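Local coordinates for coat protein (Papaya mosaic virus, PDB 4DOX) that forms the capsid of a flexible filamentous plant virus, its copies probably assembling in a helical array around the genomic RNA, at residues 112-117 against 139-144; 121-126 against 135-140. All coordinates share one frame; numbering follows the deposited sequence.

Contact 1. Residues 112-117 against 139-144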
loop_
_atom_site.group_PDB
_atom_site.type_symbol
_atom_site.label_atom_id
_atom_site.label_comp_id
_atom_site.label_asym_id
_atom_site.label_seq_id
_atom_site.Cartn_x
_atom_site.Cartn_y
_atom_site.Cartn_z
ATOM N N PRO A 112 -0.353 -2.761 -6.552
ATOM C CA PRO A 112 -0.635 -3.088 -7.980
ATOM C C PRO A 112 -0.865 -1.864 -8.868
ATOM O O PRO A 112 -0.524 -1.886 -10.044
ATOM C CB PRO A 112 -1.885 -3.975 -7.911
ATOM C CG PRO A 112 -1.858 -4.522 -6.538
ATOM C CD PRO A 112 -1.317 -3.427 -5.659
ATOM N N ILE A 113 -1.393 -0.786 -8.298
ATOM C CA ILE A 113 -1.658 0.412 -9.075
ATOM C C ILE A 113 -0.324 1.107 -9.430
ATOM O O ILE A 113 -0.132 1.560 -10.568
ATOM C CB ILE A 113 -2.508 1.393 -8.281
ATOM C CG1 ILE A 113 -3.765 0.741 -7.674
ATOM C CG2 ILE A 113 -2.864 2.561 -9.128
ATOM C CD1 ILE A 113 -4.634 0.021 -8.682
ATOM N N ILE A 114 0.597 1.204 -8.463
ATOM C CA ILE A 114 1.816 1.934 -8.709
ATOM C C ILE A 114 2.685 1.073 -9.611
ATOM O O ILE A 114 3.377 1.598 -10.504
ATOM C CB ILE A 114 2.556 2.378 -7.432
ATOM C CG1 ILE A 114 3.570 3.479 -7.770
ATOM C CG2 ILE A 114 3.239 1.188 -6.739
ATOM C CD1 ILE A 114 2.964 4.790 -8.330
ATOM N N TRP A 115 2.594 -0.249 -9.443
ATOM C CA TRP A 115 3.196 -1.162 -10.415
ATOM C C TRP A 115 2.778 -0.780 -11.845
ATOM O O TRP A 115 3.627 -0.579 -12.704
ATOM C CB TRP A 115 2.799 -2.589 -10.115
ATOM C CG TRP A 115 3.367 -3.594 -11.071
ATOM C CD1 TRP A 115 2.733 -4.135 -12.169
ATOM C CD2 TRP A 115 4.648 -4.233 -10.998
ATOM N NE1 TRP A 115 3.548 -5.050 -12.786
ATOM C CE2 TRP A 115 4.732 -5.129 -12.098
ATOM C CE3 TRP A 115 5.747 -4.125 -10.120
ATOM C CZ2 TRP A 115 5.871 -5.930 -12.343
ATOM C CZ3 TRP A 115 6.894 -4.911 -10.367
ATOM C CH2 TRP A 115 6.931 -5.812 -11.470
ATOM N N ASN A 116 1.482 -0.638 -12.101
ATOM C CA ASN A 116 1.063 -0.307 -13.462
ATOM C C ASN A 116 1.547 1.052 -13.877
ATOM O O ASN A 116 1.792 1.299 -15.049
ATOM C CB ASN A 116 -0.459 -0.350 -13.608
ATOM C CG ASN A 116 -0.977 -1.731 -13.948
ATOM O OD1 ASN A 116 -0.396 -2.761 -13.528
ATOM N ND2 ASN A 116 -2.075 -1.770 -14.706
ATOM N N LEU A 117 1.690 1.941 -12.906
ATOM C CA LEU A 117 2.069 3.307 -13.221
ATOM C C LEU A 117 3.554 3.510 -13.540
ATOM O O LEU A 117 3.894 4.348 -14.378
ATOM C CB LEU A 117 1.619 4.244 -12.108
ATOM C CG LEU A 117 0.112 4.444 -12.180
ATOM C CD1 LEU A 117 -0.370 5.048 -10.887
ATOM C CD2 LEU A 117 -0.200 5.333 -13.348
ATOM N N ALA A 139 11.630 -4.133 -9.165
ATOM C CA ALA A 139 11.334 -4.825 -7.929
ATOM C C ALA A 139 11.853 -4.049 -6.709
ATOM O O ALA A 139 11.615 -4.437 -5.575
ATOM C CB ALA A 139 11.957 -6.173 -7.985
ATOM N N ALA A 140 12.577 -2.952 -6.949
ATOM C CA ALA A 140 13.359 -2.319 -5.844
ATOM C C ALA A 140 12.535 -1.303 -5.026
ATOM O O ALA A 140 12.974 -0.157 -4.797
ATOM C CB ALA A 140 14.694 -1.723 -6.344
ATOM N N PHE A 141 11.331 -1.713 -4.641
ATOM C CA PHE A 141 10.587 -0.955 -3.665
ATOM C C PHE A 141 10.147 -1.858 -2.554
ATOM O O PHE A 141 9.968 -3.083 -2.756
ATOM C CB PHE A 141 9.434 -0.129 -4.255
ATOM C CG PHE A 141 8.390 -0.911 -5.009
ATOM C CD1 PHE A 141 7.077 -0.971 -4.532
ATOM C CD2 PHE A 141 8.677 -1.505 -6.258
ATOM C CE1 PHE A 141 6.084 -1.692 -5.260
ATOM C CE2 PHE A 141 7.701 -2.198 -6.970
ATOM C CZ PHE A 141 6.409 -2.289 -6.483
ATOM N N ASP A 142 10.000 -1.270 -1.365
ATOM C CA ASP A 142 9.798 -2.075 -0.185
ATOM C C ASP A 142 8.389 -2.579 0.064
ATOM O O ASP A 142 8.141 -3.145 1.123
ATOM C CB ASP A 142 10.370 -1.400 1.062
ATOM C CG ASP A 142 9.612 -0.142 1.472
ATOM O OD1 ASP A 142 8.478 0.096 0.999
ATOM O OD2 ASP A 142 10.158 0.611 2.305
ATOM N N PHE A 143 7.465 -2.393 -0.873
ATOM C CA PHE A 143 6.153 -3.026 -0.755
ATOM C C PHE A 143 5.790 -3.705 -2.055
ATOM O O PHE A 143 4.609 -3.765 -2.451
ATOM C CB PHE A 143 5.073 -2.024 -0.344
ATOM C CG PHE A 143 5.015 -0.804 -1.205
ATOM C CD1 PHE A 143 5.975 0.215 -1.064
ATOM C CD2 PHE A 143 3.988 -0.649 -2.151
ATOM C CE1 PHE A 143 5.912 1.395 -1.851
ATOM C CE2 PHE A 143 3.913 0.516 -2.961
ATOM C CZ PHE A 143 4.881 1.544 -2.816
ATOM N N PHE A 144 6.819 -4.194 -2.728
ATOM C CA PHE A 144 6.651 -4.937 -3.933
ATOM C C PHE A 144 5.771 -6.147 -3.652
ATOM O O PHE A 144 5.029 -6.586 -4.555
ATOM C CB PHE A 144 8.022 -5.344 -4.436
ATOM C CG PHE A 144 8.024 -6.494 -5.418
ATOM C CD1 PHE A 144 7.810 -6.269 -6.795
ATOM C CD2 PHE A 144 8.280 -7.799 -4.985
ATOM C CE1 PHE A 144 7.838 -7.319 -7.712
ATOM C CE2 PHE A 144 8.304 -8.864 -5.893
ATOM C CZ PHE A 144 8.084 -8.629 -7.255
#
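Buried apolar packing joins one side of helix 111-118, through I114 and W115, to F141, F143 and F144 of the long loop between helix 111-118 and helix 165-172, near the middle of this all-helical coat protein. W115 reaches across with the six-membered part of its indole. Its CG stands anti to the backbone N (chi1 180°), which carries the ring out from the helix toward the aromatic residues. There W115 CZ3 meets F144 CE1 at 3.7 Å, at the edge of the phenyl ring and near its plane. The two side chains run side by side in the same direction, but their ring planes are inclined at 56° and the centroids lie 6.0 Å apart. On the next carbon of the indole, W115 CE3 lies 4.1 Å from F141 CZ, rim against rim, with the two side chains crossing. W115 NE1 makes a hydrogen bond to the backbone O of R161. I114 contributes its methyl branch: CG2 sits 3.9 Å from F143 CE2 and 4.3 Å from F141 CE1, bridging the two phenyl groups. These rings also pack on each other, F141 CD1 standing 3.6 Å above the centre of the F143 ring. The inverse gamma turn at A140 precedes this run of phenylalanines, and D142 within it forms a salt bridge with R104. I114 and F143 also touch helix 56-70, F143 packs on C107 of helix 103-108, and W115 and F144 lean on helix 165-172, so three further helices surround the cluster.

Contact 2. Residues 121-126 against 135-140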
loop_
_atom_site.group_PDB
_atom_site.type_symbol
_atom_site.label_atom_id
_atom_site.label_comp_id
_atom_site.label_asym_id
_atom_site.label_seq_id
_atom_site.Cartn_x
_atom_site.Cartn_y
_atom_site.Cartn_z
ATOM N N LYS A 121 8.446 1.933 -17.146
ATOM C CA LYS A 121 8.410 3.378 -17.449
ATOM C C LYS A 121 9.396 4.241 -16.655
ATOM O O LYS A 121 10.209 4.919 -17.273
ATOM C CB LYS A 121 7.004 3.942 -17.308
ATOM C CG LYS A 121 6.059 3.466 -18.380
ATOM C CD LYS A 121 4.620 3.691 -17.927
ATOM C CE LYS A 121 3.692 2.702 -18.632
ATOM N NZ LYS A 121 3.014 3.261 -19.846
ATOM N N MET A 122 9.307 4.256 -15.315
ATOM C CA MET A 122 10.322 4.932 -14.465
ATOM C C MET A 122 10.626 4.112 -13.205
ATOM O O MET A 122 9.854 4.118 -12.224
ATOM C CB MET A 122 9.929 6.365 -14.024
ATOM C CG MET A 122 9.225 7.314 -15.022
ATOM S SD MET A 122 7.916 8.410 -14.215
ATOM C CE MET A 122 7.333 9.442 -15.603
ATOM N N ALA A 123 11.771 3.436 -13.216
ATOM C CA ALA A 123 12.196 2.571 -12.106
ATOM C C ALA A 123 12.336 3.304 -10.742
ATOM O O ALA A 123 12.474 4.513 -10.696
ATOM C CB ALA A 123 13.480 1.903 -12.476
ATOM N N PRO A 124 12.299 2.565 -9.619
ATOM C CA PRO A 124 12.651 3.250 -8.385
ATOM C C PRO A 124 13.918 4.139 -8.518
ATOM O O PRO A 124 14.988 3.681 -8.948
ATOM C CB PRO A 124 12.866 2.078 -7.410
ATOM C CG PRO A 124 11.907 1.121 -7.800
ATOM C CD PRO A 124 11.825 1.204 -9.332
ATOM N N ALA A 125 13.805 5.401 -8.130
ATOM C CA ALA A 125 14.942 6.316 -8.254
ATOM C C ALA A 125 16.304 5.728 -7.768
ATOM O O ALA A 125 17.326 5.845 -8.457
ATOM C CB ALA A 125 14.631 7.640 -7.596
ATOM N N ASN A 126 16.283 5.057 -6.622
ATOM C CA ASN A 126 17.501 4.604 -5.960
ATOM C C ASN A 126 17.801 3.121 -6.154
ATOM O O ASN A 126 18.539 2.537 -5.348
ATOM C CB ASN A 126 17.428 4.920 -4.447
ATOM C CG ASN A 126 17.105 6.390 -4.168
ATOM O OD1 ASN A 126 17.878 7.276 -4.509
ATOM N ND2 ASN A 126 15.947 6.647 -3.570
ATOM N N SER A 135 18.215 -5.661 -14.433
ATOM C CA SER A 135 17.084 -6.493 -14.794
ATOM C C SER A 135 16.075 -6.766 -13.648
ATOM O O SER A 135 15.011 -7.261 -13.898
ATOM C CB SER A 135 17.586 -7.783 -15.421
ATOM O OG SER A 135 18.904 -8.030 -14.992
ATOM N N ALA A 136 16.414 -6.476 -12.397
ATOM C CA ALA A 136 15.471 -6.654 -11.288
ATOM C C ALA A 136 14.985 -5.310 -10.755
ATOM O O ALA A 136 14.319 -5.231 -9.755
ATOM C CB ALA A 136 16.079 -7.492 -10.181
ATOM N N LYS A 137 15.317 -4.262 -11.482
ATOM C CA LYS A 137 15.116 -2.875 -11.137
ATOM C C LYS A 137 13.746 -2.496 -10.593
ATOM O O LYS A 137 13.631 -1.707 -9.664
ATOM C CB LYS A 137 15.119 -2.176 -12.444
ATOM C CG LYS A 137 16.218 -1.371 -12.739
ATOM C CD LYS A 137 15.648 -0.225 -13.465
ATOM C CE LYS A 137 15.571 -0.408 -14.917
ATOM N NZ LYS A 137 16.935 -0.399 -15.406
ATOM N N PHE A 138 12.714 -3.027 -11.250
ATOM C CA PHE A 138 11.330 -2.667 -11.031
ATOM C C PHE A 138 10.772 -3.358 -9.813
ATOM O O PHE A 138 9.630 -3.168 -9.462
ATOM C CB PHE A 138 10.517 -2.913 -12.299
ATOM C CG PHE A 138 10.796 -1.914 -13.356
ATOM C CD1 PHE A 138 11.541 -2.238 -14.494
ATOM C CD2 PHE A 138 10.379 -0.606 -13.180
ATOM C CE1 PHE A 138 11.826 -1.265 -15.447
ATOM C CE2 PHE A 138 10.664 0.361 -14.117
ATOM C CZ PHE A 138 11.383 0.030 -15.259
ATOM N N ALA A 139 11.630 -4.133 -9.165
ATOM C CA ALA A 139 11.334 -4.825 -7.929
ATOM C C ALA A 139 11.853 -4.049 -6.709
ATOM O O ALA A 139 11.615 -4.437 -5.575
ATOM C CB ALA A 139 11.957 -6.173 -7.985
ATOM N N ALA A 140 12.577 -2.952 -6.949
ATOM C CA ALA A 140 13.359 -2.319 -5.844
ATOM C C ALA A 140 12.535 -1.303 -5.026
ATOM O O ALA A 140 12.974 -0.157 -4.797
ATOM C CB ALA A 140 14.694 -1.723 -6.344
#
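K121 meets F138 through its backbone, its N lying 4.0 Å from F138 CZ, while its side chain starts away from the partner segment. Next, the backbone carbon M122 C comes to the rim of the same ring, near the ring plane and 3.9 Å from F138 CE2. The CA atoms of A123 and F138 are the nearest such pair, 5.4 Å apart. A123 CA approaches F138 CE2 obliquely at 3.4 Å, and A123 CB lies 3.6 Å from that same ring carbon. F138 CG is anti to its own carbonyl carbon (chi1 -73°), a setting that carries the ring along the backbone of 121-123. K137 bends back and makes a cation-pi contact with W127. P124 then sets its ring against the 3-10 turn 137-139 and the residue after it, CD 3.4 Å from K137 O and CG 3.4 Å from A140 O. The K137 oxygen also accepts the backbone N-H of A140, so the proline ring packs where this turn closes. A125 and N126 lead on toward helix 56-70, each hydrogen-bonded to D69. Around this surface contact between two loop segments, P124 and F138 both touch Y68 of helix 56-70, and F138 also rests on E167 of helix 165-172.

Contact 1 lies in the core, its centre about 9 Å from the centre of the chain, whereas contact 2 is at the surface, its centre about 17 Å from that point. They share A139 and A140, so one continuous segment, 135-144, presents its first half to the loop 121-126 and its second half to helix 111-118. In the core, aromatic rims and an isoleucine methyl do the work; at the surface, backbone atoms of 121-123 line one phenylalanine, and a proline ring packs on two carbonyl oxygens. The two meet directly where W115 CZ3 packs 3.4 Å from F138 O. Y68 of helix 56-70 and E167 of helix 165-172 touch side chains of both.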